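Local coordinates for 3-polyprenyl-4-hydroxybenzoate decarboxylase and related decarboxylases (Pelotomaculum thermopropionicum, PDB 6H6X), which binds prenylated FMN together with manganese and potassium and, as a UbiD-family enzyme, probably catalyses reversible decarboxylation of aromatic acids such as 2,5-furandicarboxylic acid, at residues 392-397 with 413-418; 332-337 with 358-363; 303-308 with 321-326; 121-126 with 289-294. The protein carries 8 engineered substitutions. All blocks are in the same frame, centred on the assembly; numbering follows the deposited sequence.

Interaction 1 of 4, residues 392-397 with 413-418. Engineered in segment 392-397: Thr-393 (natural residue Phe), Phe-395 (natural residue Val). With CA (calcium ion), chain J.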
loop_
_atom_site.group_PDB
_atom_site.type_symbol
_atom_site.label_atom_id
_atom_site.label_comp_id
_atom_site.label_asym_id
_atom_site.label_seq_id
_atom_site.Cartn_x
_atom_site.Cartn_y
_atom_site.Cartn_z
ATOM N N VAL B 392 17.534 14.396 0.509
ATOM C CA VAL B 392 16.363 15.046 1.085
ATOM C C VAL B 392 16.573 16.540 1.169
ATOM O O VAL B 392 17.526 16.965 1.775
ATOM C CB VAL B 392 16.034 14.537 2.479
ATOM C CG1 VAL B 392 14.899 15.322 3.120
ATOM C CG2 VAL B 392 15.653 13.076 2.461
ATOM N N THR B 393 15.661 17.333 0.614
ATOM C CA THR B 393 15.618 18.760 0.851
ATOM C C THR B 393 14.310 19.101 1.572
ATOM O O THR B 393 13.245 18.584 1.221
ATOM C CB THR B 393 15.637 19.524 -0.483
ATOM O OG1 THR B 393 14.617 18.941 -1.356
ATOM C CG2 THR B 393 16.934 19.389 -1.155
ATOM N N ILE B 394 14.389 20.043 2.518
ATOM C CA ILE B 394 13.280 20.545 3.257
ATOM C C ILE B 394 13.054 22.022 2.972
ATOM O O ILE B 394 14.036 22.775 2.858
ATOM C CB ILE B 394 13.579 20.314 4.715
ATOM C CG1 ILE B 394 13.598 18.830 5.012
ATOM C CG2 ILE B 394 12.567 21.045 5.632
ATOM C CD1 ILE B 394 14.182 18.467 6.365
ATOM N N PHE B 395 11.776 22.435 2.812
ATOM C CA PHE B 395 11.378 23.854 2.732
ATOM C C PHE B 395 10.604 24.181 3.989
ATOM O O PHE B 395 9.589 23.542 4.281
ATOM C CB PHE B 395 10.624 24.215 1.451
ATOM C CG PHE B 395 11.476 24.051 0.178
ATOM C CD1 PHE B 395 11.857 22.770 -0.305
ATOM C CD2 PHE B 395 11.949 25.172 -0.538
ATOM C CE1 PHE B 395 12.685 22.627 -1.437
ATOM C CE2 PHE B 395 12.756 25.016 -1.689
ATOM C CZ PHE B 395 13.126 23.747 -2.134
ATOM N N LYS B 396 11.140 25.108 4.779
ATOM C CA LYS B 396 10.554 25.520 6.067
ATOM C C LYS B 396 9.912 26.924 5.869
ATOM O O LYS B 396 10.655 27.884 5.708
ATOM C CB LYS B 396 11.610 25.440 7.189
ATOM C CG LYS B 396 11.363 26.339 8.403
ATOM C CD LYS B 396 11.488 25.677 9.787
ATOM C CE LYS B 396 10.270 26.009 10.746
ATOM N NZ LYS B 396 8.841 25.405 10.648
ATOM N N ASP B 397 8.563 26.971 5.852
ATOM C CA ASP B 397 7.640 28.158 5.667
ATOM C C ASP B 397 6.910 28.293 4.315
ATOM O O ASP B 397 6.430 29.390 3.959
ATOM C CB ASP B 397 8.282 29.507 6.039
ATOM C CG ASP B 397 8.558 29.610 7.478
ATOM O OD1 ASP B 397 8.094 28.677 8.193
ATOM O OD2 ASP B 397 9.195 30.621 7.881
ATOM N N ASP B 413 5.307 23.673 5.473
ATOM C CA ASP B 413 6.606 23.058 5.196
ATOM C C ASP B 413 6.473 21.979 4.092
ATOM O O ASP B 413 5.414 21.423 3.924
ATOM C CB ASP B 413 7.226 22.469 6.455
ATOM C CG ASP B 413 7.483 23.516 7.572
ATOM O OD1 ASP B 413 7.356 24.723 7.317
ATOM O OD2 ASP B 413 7.822 23.081 8.692
ATOM N N LYS B 414 7.562 21.708 3.394
ATOM C CA LYS B 414 7.570 20.800 2.268
ATOM C C LYS B 414 8.852 20.023 2.286
ATOM O O LYS B 414 9.875 20.485 2.850
ATOM C CB LYS B 414 7.562 21.539 0.942
ATOM C CG LYS B 414 6.412 22.493 0.703
ATOM C CD LYS B 414 6.694 23.298 -0.575
ATOM C CE LYS B 414 5.753 24.479 -0.820
ATOM N NZ LYS B 414 4.383 24.256 -0.278
ATOM N N MET B 415 8.843 18.878 1.609
ATOM C CA MET B 415 9.998 18.008 1.560
ATOM C C MET B 415 10.121 17.362 0.186
ATOM O O MET B 415 9.109 16.906 -0.403
ATOM C CB MET B 415 9.882 16.941 2.624
ATOM C CG MET B 415 11.077 16.028 2.687
ATOM S SD MET B 415 11.187 15.027 4.174
ATOM C CE MET B 415 9.537 14.393 4.177
ATOM N N GLY B 416 11.334 17.272 -0.318
ATOM C CA GLY B 416 11.663 16.546 -1.563
ATOM C C GLY B 416 12.646 15.421 -1.290
ATOM O O GLY B 416 13.584 15.589 -0.489
ATOM N N ILE B 417 12.406 14.267 -1.908
ATOM C CA ILE B 417 13.190 13.061 -1.773
ATOM C C ILE B 417 13.662 12.547 -3.169
ATOM O O ILE B 417 12.837 12.259 -4.094
ATOM C CB ILE B 417 12.403 11.946 -1.067
ATOM C CG1 ILE B 417 12.002 12.380 0.372
ATOM C CG2 ILE B 417 13.213 10.701 -0.956
ATOM C CD1 ILE B 417 11.134 11.360 1.117
ATOM N N ASP B 418 14.976 12.378 -3.319
ATOM C CA ASP B 418 15.563 11.832 -4.573
ATOM C C ASP B 418 15.825 10.399 -4.378
ATOM O O ASP B 418 16.775 10.043 -3.680
ATOM C CB ASP B 418 16.924 12.487 -4.853
ATOM C CG ASP B 418 17.543 12.011 -6.177
ATOM O OD1 ASP B 418 17.089 11.020 -6.797
ATOM O OD2 ASP B 418 18.504 12.657 -6.556
HETATM CA CA CA J . 19.197 8.827 -4.625
HETATM O O HOH W 1 20.685 10.078 -6.455
#

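Interaction 2 of 4, residues 332-337 with 358-363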
loop_
_atom_site.group_PDB
_atom_site.type_symbol
_atom_site.label_atom_id
_atom_site.label_comp_id
_atom_site.label_asym_id
_atom_site.label_seq_id
_atom_site.Cartn_x
_atom_site.Cartn_y
_atom_site.Cartn_z
ATOM N N TYR B 332 -1.422 16.376 -2.010
ATOM C CA TYR B 332 -0.325 16.740 -1.143
ATOM C C TYR B 332 0.979 16.031 -1.467
ATOM O O TYR B 332 2.057 16.618 -1.239
ATOM C CB TYR B 332 -0.673 16.474 0.370
ATOM C CG TYR B 332 -1.849 17.280 0.842
ATOM C CD1 TYR B 332 -1.908 18.648 0.612
ATOM C CD2 TYR B 332 -2.909 16.698 1.511
ATOM C CE1 TYR B 332 -2.998 19.389 0.998
ATOM C CE2 TYR B 332 -4.019 17.446 1.920
ATOM C CZ TYR B 332 -4.053 18.780 1.658
ATOM O OH TYR B 332 -5.097 19.593 2.063
ATOM N N HIS B 333 0.865 14.764 -1.909
ATOM C CA HIS B 333 1.980 13.919 -2.209
ATOM C C HIS B 333 2.142 13.617 -3.707
ATOM O O HIS B 333 1.203 13.092 -4.322
ATOM C CB HIS B 333 1.797 12.587 -1.477
ATOM C CG HIS B 333 2.114 12.641 -0.037
ATOM N ND1 HIS B 333 2.311 11.506 0.712
ATOM C CD2 HIS B 333 2.275 13.703 0.798
ATOM C CE1 HIS B 333 2.563 11.881 1.962
ATOM N NE2 HIS B 333 2.552 13.205 2.032
ATOM N N ALA B 334 3.337 13.857 -4.254
ATOM C CA ALA B 334 3.652 13.562 -5.644
ATOM C C ALA B 334 4.793 12.555 -5.811
ATOM O O ALA B 334 5.763 12.560 -5.036
ATOM C CB ALA B 334 3.919 14.826 -6.376
ATOM N N VAL B 335 4.596 11.591 -6.715
ATOM C CA VAL B 335 5.622 10.679 -7.150
ATOM C C VAL B 335 5.911 10.964 -8.635
ATOM O O VAL B 335 4.980 11.084 -9.442
ATOM C CB VAL B 335 5.250 9.201 -6.926
ATOM C CG1 VAL B 335 6.387 8.280 -7.305
ATOM C CG2 VAL B 335 4.916 8.928 -5.474
ATOM N N ILE B 336 7.197 11.131 -8.992
ATOM C CA ILE B 336 7.626 11.560 -10.329
ATOM C C ILE B 336 8.619 10.549 -10.824
ATOM O O ILE B 336 9.564 10.281 -10.123
ATOM C CB ILE B 336 8.253 12.964 -10.312
ATOM C CG1 ILE B 336 7.222 13.953 -9.808
ATOM C CG2 ILE B 336 8.682 13.417 -11.716
ATOM C CD1 ILE B 336 7.744 15.318 -9.609
ATOM N N SER B 337 8.360 9.930 -11.973
ATOM C CA SER B 337 9.347 9.039 -12.628
ATOM C C SER B 337 10.076 9.812 -13.722
ATOM O O SER B 337 9.468 10.558 -14.469
ATOM C CB SER B 337 8.689 7.791 -13.232
ATOM O OG SER B 337 7.826 8.196 -14.223
ATOM N N SER B 358 0.790 25.412 -4.814
ATOM C CA SER B 358 1.182 25.586 -3.423
ATOM C C SER B 358 0.783 24.398 -2.507
ATOM O O SER B 358 1.383 24.231 -1.448
ATOM C CB SER B 358 0.643 26.936 -2.906
ATOM O OG SER B 358 -0.787 26.943 -2.942
ATOM N N GLU B 359 -0.160 23.549 -2.934
ATOM C CA GLU B 359 -0.595 22.372 -2.152
ATOM C C GLU B 359 0.419 21.212 -2.014
ATOM O O GLU B 359 0.394 20.527 -0.990
ATOM C CB GLU B 359 -1.879 21.811 -2.749
ATOM C CG GLU B 359 -3.053 22.791 -2.680
ATOM C CD GLU B 359 -4.145 22.493 -3.706
ATOM O OE1 GLU B 359 -3.903 22.030 -4.890
ATOM O OE2 GLU B 359 -5.306 22.705 -3.288
ATOM N N VAL B 360 1.279 20.991 -3.031
ATOM C CA VAL B 360 2.166 19.866 -3.020
ATOM C C VAL B 360 3.174 20.083 -1.895
ATOM O O VAL B 360 3.826 21.113 -1.818
ATOM C CB VAL B 360 2.954 19.654 -4.329
ATOM C CG1 VAL B 360 3.936 18.503 -4.137
ATOM C CG2 VAL B 360 1.996 19.389 -5.492
ATOM N N LYS B 361 3.344 19.042 -1.101
ATOM C CA LYS B 361 3.978 19.121 0.182
ATOM C C LYS B 361 5.204 18.171 0.260
ATOM O O LYS B 361 6.124 18.379 1.030
ATOM C CB LYS B 361 2.894 18.640 1.188
ATOM C CG LYS B 361 2.973 19.334 2.475
ATOM C CD LYS B 361 1.933 18.847 3.453
ATOM C CE LYS B 361 2.675 18.380 4.687
ATOM N NZ LYS B 361 1.771 18.184 5.850
ATOM N N HIS B 362 5.128 17.057 -0.438
ATOM C CA HIS B 362 6.039 15.940 -0.334
ATOM C C HIS B 362 6.174 15.363 -1.779
ATOM O O HIS B 362 5.134 15.056 -2.451
ATOM C CB HIS B 362 5.391 14.952 0.585
ATOM C CG HIS B 362 6.179 13.702 0.851
ATOM N ND1 HIS B 362 6.210 12.624 -0.016
ATOM C CD2 HIS B 362 6.828 13.290 1.961
ATOM C CE1 HIS B 362 6.880 11.622 0.524
ATOM N NE2 HIS B 362 7.282 12.003 1.721
ATOM N N VAL B 363 7.410 15.257 -2.264
ATOM C CA VAL B 363 7.693 14.816 -3.622
ATOM C C VAL B 363 8.727 13.720 -3.541
ATOM O O VAL B 363 9.764 13.912 -2.887
ATOM C CB VAL B 363 8.228 15.968 -4.457
ATOM C CG1 VAL B 363 8.439 15.569 -5.917
ATOM C CG2 VAL B 363 7.268 17.121 -4.353
HETATM O O HOH W 2 5.165 11.404 -2.180
#

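Interaction 3 of 4, residues 303-308 with 321-326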
loop_
_atom_site.group_PDB
_atom_site.type_symbol
_atom_site.label_atom_id
_atom_site.label_comp_id
_atom_site.label_asym_id
_atom_site.label_seq_id
_atom_site.Cartn_x
_atom_site.Cartn_y
_atom_site.Cartn_z
ATOM N N ALA B 303 -7.004 16.009 -12.856
ATOM C CA ALA B 303 -6.808 17.386 -13.316
ATOM C C ALA B 303 -5.519 18.005 -12.813
ATOM O O ALA B 303 -4.787 18.662 -13.583
ATOM C CB ALA B 303 -7.988 18.261 -12.919
ATOM N N ARG B 304 -5.219 17.799 -11.537
ATOM C CA ARG B 304 -3.947 18.347 -10.980
ATOM C C ARG B 304 -2.748 17.588 -11.578
ATOM O O ARG B 304 -1.748 18.163 -11.834
ATOM C CB ARG B 304 -3.938 18.372 -9.469
ATOM C CG ARG B 304 -5.002 19.316 -8.842
ATOM C CD ARG B 304 -5.025 19.390 -7.304
ATOM N NE ARG B 304 -5.554 18.214 -6.679
ATOM C CZ ARG B 304 -6.859 17.981 -6.404
ATOM N NH1 ARG B 304 -7.769 18.848 -6.736
ATOM N NH2 ARG B 304 -7.257 16.836 -5.799
ATOM N N GLU B 305 -2.863 16.289 -11.804
ATOM C CA GLU B 305 -1.789 15.535 -12.429
ATOM C C GLU B 305 -1.470 16.027 -13.846
ATOM O O GLU B 305 -0.325 16.097 -14.226
ATOM C CB GLU B 305 -2.092 14.059 -12.466
ATOM C CG GLU B 305 -1.907 13.334 -11.161
ATOM C CD GLU B 305 -2.343 11.856 -11.210
ATOM O OE1 GLU B 305 -2.700 11.335 -12.302
ATOM O OE2 GLU B 305 -2.305 11.177 -10.149
ATOM N N ALA B 306 -2.476 16.375 -14.633
ATOM C CA ALA B 306 -2.233 16.879 -15.991
ATOM C C ALA B 306 -1.398 18.131 -15.968
ATOM O O ALA B 306 -0.487 18.268 -16.752
ATOM C CB ALA B 306 -3.528 17.159 -16.709
ATOM N N VAL B 307 -1.739 19.043 -15.078
ATOM C CA VAL B 307 -0.983 20.270 -14.873
ATOM C C VAL B 307 0.402 20.010 -14.328
ATOM O O VAL B 307 1.340 20.632 -14.778
ATOM C CB VAL B 307 -1.724 21.246 -13.929
ATOM C CG1 VAL B 307 -0.816 22.379 -13.424
ATOM C CG2 VAL B 307 -2.940 21.825 -14.660
ATOM N N LEU B 308 0.529 19.092 -13.363
ATOM C CA LEU B 308 1.798 18.711 -12.829
ATOM C C LEU B 308 2.749 18.110 -13.913
ATOM O O LEU B 308 3.945 18.460 -13.951
ATOM C CB LEU B 308 1.626 17.737 -11.670
ATOM C CG LEU B 308 2.885 17.064 -11.107
ATOM C CD1 LEU B 308 3.715 18.116 -10.379
ATOM C CD2 LEU B 308 2.512 15.930 -10.132
ATOM N N ASN B 321 6.410 10.090 -16.122
ATOM C CA ASN B 321 5.063 10.126 -15.531
ATOM C C ASN B 321 5.022 10.831 -14.178
ATOM O O ASN B 321 6.070 11.086 -13.558
ATOM C CB ASN B 321 4.522 8.708 -15.393
ATOM C CG ASN B 321 2.998 8.608 -15.708
ATOM O OD1 ASN B 321 2.209 9.612 -15.748
ATOM N ND2 ASN B 321 2.594 7.386 -15.965
ATOM N N VAL B 322 3.814 11.173 -13.747
ATOM C CA VAL B 322 3.553 11.781 -12.443
ATOM C C VAL B 322 2.302 11.134 -11.855
ATOM O O VAL B 322 1.447 10.643 -12.594
ATOM C CB VAL B 322 3.396 13.289 -12.567
ATOM C CG1 VAL B 322 4.605 13.899 -13.291
ATOM C CG2 VAL B 322 2.125 13.671 -13.305
ATOM N N HIS B 323 2.260 11.063 -10.532
ATOM C CA HIS B 323 1.131 10.540 -9.780
ATOM C C HIS B 323 0.989 11.350 -8.459
ATOM O O HIS B 323 1.941 11.478 -7.661
ATOM C CB HIS B 323 1.380 9.087 -9.463
ATOM C CG HIS B 323 0.279 8.423 -8.707
ATOM N ND1 HIS B 323 0.510 7.440 -7.770
ATOM C CD2 HIS B 323 -1.065 8.559 -8.781
ATOM C CE1 HIS B 323 -0.644 7.002 -7.296
ATOM N NE2 HIS B 323 -1.620 7.659 -7.903
ATOM N N LEU B 324 -0.188 11.897 -8.244
ATOM C CA LEU B 324 -0.613 12.384 -6.937
ATOM C C LEU B 324 -1.291 11.260 -6.191
ATOM O O LEU B 324 -2.362 10.829 -6.576
ATOM C CB LEU B 324 -1.530 13.591 -7.085
ATOM C CG LEU B 324 -0.850 14.794 -7.700
ATOM C CD1 LEU B 324 -1.846 15.874 -8.107
ATOM C CD2 LEU B 324 0.187 15.376 -6.736
ATOM N N THR B 325 -0.653 10.754 -5.136
ATOM C CA THR B 325 -1.115 9.549 -4.448
ATOM C C THR B 325 -2.407 9.745 -3.614
ATOM O O THR B 325 -2.669 10.825 -3.098
ATOM C CB THR B 325 -0.069 9.022 -3.416
ATOM O OG1 THR B 325 0.060 9.975 -2.309
ATOM C CG2 THR B 325 1.268 8.748 -4.088
ATOM N N PRO B 326 -3.196 8.689 -3.483
ATOM C CA PRO B 326 -4.426 8.779 -2.689
ATOM C C PRO B 326 -4.223 9.081 -1.211
ATOM O O PRO B 326 -5.028 9.822 -0.638
ATOM C CB PRO B 326 -5.096 7.401 -2.858
ATOM C CG PRO B 326 -4.196 6.589 -3.761
ATOM C CD PRO B 326 -3.137 7.473 -4.320
#

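Interaction 4 of 4, residues 121-126 with 289-294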
loop_
_atom_site.group_PDB
_atom_site.type_symbol
_atom_site.label_atom_id
_atom_site.label_comp_id
_atom_site.label_asym_id
_atom_site.label_seq_id
_atom_site.Cartn_x
_atom_site.Cartn_y
_atom_site.Cartn_z
ATOM N N THR B 121 -27.119 12.435 3.620
ATOM C CA THR B 121 -26.273 12.948 4.709
ATOM C C THR B 121 -25.097 11.979 4.777
ATOM O O THR B 121 -25.287 10.751 4.848
ATOM C CB THR B 121 -27.093 13.024 6.009
ATOM O OG1 THR B 121 -28.291 13.765 5.739
ATOM C CG2 THR B 121 -26.363 13.735 7.078
ATOM N N HIS B 122 -23.871 12.490 4.644
ATOM C CA HIS B 122 -22.753 11.603 4.321
ATOM C C HIS B 122 -21.976 11.074 5.563
ATOM O O HIS B 122 -21.862 9.862 5.761
ATOM C CB HIS B 122 -21.825 12.287 3.321
ATOM C CG HIS B 122 -22.448 12.491 1.980
ATOM N ND1 HIS B 122 -23.158 13.627 1.651
ATOM C CD2 HIS B 122 -22.510 11.679 0.899
ATOM C CE1 HIS B 122 -23.616 13.507 0.415
ATOM N NE2 HIS B 122 -23.239 12.335 -0.061
ATOM N N HIS B 123 -21.414 11.987 6.343
ATOM C CA HIS B 123 -20.581 11.667 7.499
ATOM C C HIS B 123 -21.206 12.183 8.798
ATOM O O HIS B 123 -21.980 13.125 8.772
ATOM C CB HIS B 123 -19.193 12.275 7.290
ATOM C CG HIS B 123 -18.420 11.601 6.189
ATOM N ND1 HIS B 123 -18.359 12.119 4.915
ATOM C CD2 HIS B 123 -17.728 10.430 6.153
ATOM C CE1 HIS B 123 -17.591 11.343 4.159
ATOM N NE2 HIS B 123 -17.228 10.292 4.875
ATOM N N ALA B 124 -20.820 11.562 9.918
ATOM C CA ALA B 124 -21.321 11.838 11.295
ATOM C C ALA B 124 -21.390 13.298 11.663
ATOM O O ALA B 124 -22.438 13.790 12.054
ATOM C CB ALA B 124 -20.439 11.120 12.323
ATOM N N GLY B 125 -20.279 14.007 11.535
ATOM C CA GLY B 125 -20.268 15.447 11.862
ATOM C C GLY B 125 -20.990 16.425 10.923
ATOM O O GLY B 125 -20.950 17.619 11.168
ATOM N N ASP B 126 -21.608 15.947 9.835
ATOM C CA ASP B 126 -22.187 16.849 8.813
ATOM C C ASP B 126 -23.426 17.592 9.347
ATOM O O ASP B 126 -24.278 16.978 9.986
ATOM C CB ASP B 126 -22.594 16.073 7.527
ATOM C CG ASP B 126 -21.393 15.621 6.657
ATOM O OD1 ASP B 126 -20.201 15.906 6.941
ATOM O OD2 ASP B 126 -21.681 14.975 5.642
ATOM N N ILE B 289 -21.495 12.281 -4.700
ATOM C CA ILE B 289 -20.078 11.935 -4.570
ATOM C C ILE B 289 -19.826 11.873 -3.080
ATOM O O ILE B 289 -20.098 12.828 -2.358
ATOM C CB ILE B 289 -19.190 12.983 -5.248
ATOM C CG1 ILE B 289 -19.255 12.829 -6.787
ATOM C CG2 ILE B 289 -17.757 12.857 -4.800
ATOM C CD1 ILE B 289 -18.752 14.087 -7.519
ATOM N N ILE B 290 -19.342 10.741 -2.611
ATOM C CA ILE B 290 -19.035 10.584 -1.190
ATOM C C ILE B 290 -17.689 11.250 -0.947
ATOM O O ILE B 290 -16.719 10.938 -1.644
ATOM C CB ILE B 290 -18.953 9.118 -0.828
ATOM C CG1 ILE B 290 -20.354 8.492 -0.971
ATOM C CG2 ILE B 290 -18.510 8.957 0.615
ATOM C CD1 ILE B 290 -20.270 6.969 -1.041
ATOM N N PRO B 291 -17.620 12.206 -0.011
ATOM C CA PRO B 291 -16.332 12.889 0.145
ATOM C C PRO B 291 -15.214 11.963 0.591
ATOM O O PRO B 291 -15.438 10.994 1.344
ATOM C CB PRO B 291 -16.631 13.909 1.218
ATOM C CG PRO B 291 -18.052 14.266 0.943
ATOM C CD PRO B 291 -18.686 12.925 0.733
ATOM N N ALA B 292 -14.029 12.265 0.107
ATOM C CA ALA B 292 -12.852 11.429 0.213
ATOM C C ALA B 292 -12.898 10.013 -0.390
ATOM O O ALA B 292 -12.003 9.201 -0.138
ATOM C CB ALA B 292 -12.409 11.372 1.676
ATOM N N SER B 293 -13.887 9.708 -1.217
ATOM C CA SER B 293 -13.881 8.486 -2.026
ATOM C C SER B 293 -12.878 8.635 -3.178
ATOM O O SER B 293 -12.393 9.724 -3.476
ATOM C CB SER B 293 -15.277 8.223 -2.627
ATOM O OG SER B 293 -15.629 9.246 -3.530
ATOM N N ARG B 294 -12.586 7.533 -3.830
ATOM C CA ARG B 294 -11.738 7.513 -5.035
ATOM C C ARG B 294 -12.279 8.383 -6.128
ATOM O O ARG B 294 -11.524 9.082 -6.784
ATOM C CB ARG B 294 -11.526 6.080 -5.533
ATOM C CG ARG B 294 -10.613 5.217 -4.643
ATOM C CD ARG B 294 -9.253 5.861 -4.582
ATOM N NE ARG B 294 -8.223 4.916 -4.131
ATOM C CZ ARG B 294 -7.767 4.809 -2.887
ATOM N NH1 ARG B 294 -8.221 5.593 -1.849
ATOM N NH2 ARG B 294 -6.794 3.933 -2.683
#

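Interaction 1 of 4, residues 392-397 with 413-418
The backbone N of Phe-395 donates a hydrogen bond to Lys-414 O over 2.7 Å, nearly straight (172°), and the same oxygen also receives a CH...O contact from Ile-394 CA. The return bond, Lys-414 N to Phe-395 O, completes one hydrogen-bonded pair of an antiparallel ladder; Thr-393 and Gly-416 form the next, with Gly-416 N 2.8 Å from Thr-393 O. Thr-393 and Phe-395 are both engineered, and the Phe-395 ring meets Phe-354 of helix 345-356 edge-to-face. On the other face Val-392 CG1 lies 3.9 Å from Met-415 SD, alongside packing from the second subunit. Beyond the strands, the carboxylate of Asp-413 serves segment 392-397 with both oxygens, placed beside it by CG lying anti to the carbonyl carbon (chi1 -60°). OD1 takes the amide of Asp-397 (N to OD1 2.9 Å) on its anti side, 34° out of plane, while OD2 offers its syn lone pair to Lys-396 NZ at 3.2 Å in a salt bridge. With an alanine in place of Asp-413, this amide and ammonium would probably be left without their carboxylate partner, leaving the strand ends freer to separate. At the far end Asp-418 O binds calcium (2.9 Å) with Arg-385, Asp-391 and Thr-420. The ladder thus runs from a metal site to a buried carboxylate; Lys-396 probably offsets the charge of Asp-413 and so eases the nearness of the Asp-397 carboxylate.

Interaction 2 of 4, residues 332-337 with 358-363
His-333 and His-362, paired across two parallel strands of a beta-alpha-beta crossover, lay their imidazoles face to face, with centroids 4.3 Å apart and planes 23° from parallel. His-362 CG is anti to the backbone N (chi1 -179°), His-333 CG anti to the carbonyl carbon, bringing the rings over one another. The overlap is offset: His-333 CD2 sits 3.4 Å from His-362 CB, at the root of the partner ring. The backbone beneath is firm, Ala-334 N reaching His-362 O over 2.8 Å at 171°. Packing is close on the opposite face, where Ile-336 CD1 meets Val-363 CG1 at 3.8 Å and Ala-334 CB looks across to Val-360 CG1; helix 345-356 covers these apolar groups through Ile-350, Ala-353 and Phe-354. Toward the start of both segments the strands give way to a looser end. There Tyr-332 O accepts two amides, Lys-361 N at 2.7 Å and His-362 N at 3.2 Å, but the partly exposed Tyr-332 ring touches Glu-359 O only with an edge, through CD1. Glu-359 turns instead to Arg-331, and Lys-361 NZ leaves to bond Ala-383 O and Cys-386 O of the second subunit. A water in the plane of the His-362 ring, 2.7 Å from its ND1, donates to Ala-334 O. His-362 lies over strand 414-418, while His-333 ND1 bonds Glu-379 of the second subunit, an acid that would probably favour a protonated imidazole.

Interaction 3 of 4, residues 303-308 with 321-326
This is a buried helix-on-sheet contact, in which helix 294-315 lies against strand 319-324 at the margin of the C-terminal mixed sheet. Val-322 and Leu-324 face the helix, whereas the CB of His-323 points away. Leu-324 CD1 presses on Arg-304 CB at 3.5 Å, and Leu-308 and Val-322 run antiparallel alongside each other, Leu-308 CD2 3.7 Å from Val-322 CB. Val-322 CG2, placed between the backbone N and the carbonyl carbon, meets the helix backbone at Glu-305 O, 3.6 Å away. One polar bond joins the two elements: Leu-324 N donates to Glu-305 OE2 over 2.9 Å, reaching the carboxylate on its anti side and 30° out of its plane. The extended Glu-305 chain brings OE2 there, next to the edge of the His-323 ring, with CD2 3.2 Å off and the carboxylate and imidazole planes 73° apart. Since His-323 and Thr-325 bond strand 333-338, the Leu-324 amide lies on the strand's outer edge, where this buried carboxylate satisfies it; Arg-64 gives the acid a long, weak ion pair. Arg-304 turns its guanidinium away, NH2 bonding Cys-330 O. Such apolar packing, closed by a carboxylate at the edge strand, makes one flank of this alpha/beta domain.

Interaction 4 of 4, residues 121-126 with 289-294
Two successive histidines, His-122 and His-123, meet Pro-291 in different ways. The His-122 side chain crosses the proline at about a right angle, its CG 4.0 Å from Pro-291 CD, whereas His-123 lies alongside, pointing the other way, with CE1 3.9 Å from the same CD. In both residues CG is anti to the carbonyl carbon (chi1 -67° and -69°), which sets both rings against Pro-291. The His-123 ring presents its edge to Pro-291 O, CE1 at 3.6 Å, and His-122 NE2 bonds the hydroxyl of Thr-288. Replacing His-122 by alanine is likely to leave that hydroxyl without its mate and to open a gap beside Pro-291. Each segment contains a beta turn. In 123-126, of type I, Asp-126 OD2 receives His-123 N at 3.1 Å from above the carboxylate plane. In the type II turn 290-293, Ile-290 O accepts both Ser-293 N and Ser-293 OG, the latter at 2.8 Å, while Ser-293 caps helix 294-315. Around the contact, Tyr-264 of strand 264-280 packs on His-123, Phe-257 of strand 252-258 packs on Pro-291, and Ile-289 touches both helix 294-315 and the prenylated FMN.

Overall arrangement
From the N terminus, interaction 4 comes first and closes the longest loop: 162 residues, including much of the antiparallel sheet and its helices, lie between 121-126 and 289-294. Helix 294-315 then leads into interaction 3, where Pro-326 packs on Arg-294. Interactions 3, 2 and 1 follow in series, with neither nesting nor crossing, and each closes a short loop within the C-terminal domain. They share one mixed sheet: Val-335 N bonds His-323 O between interactions 3 and 2, and Met-415 N bonds Lys-361 O between 2 and 1. All four contacts touch the second subunit, so the cofactor-binding and C-terminal domains both border the dimer interface.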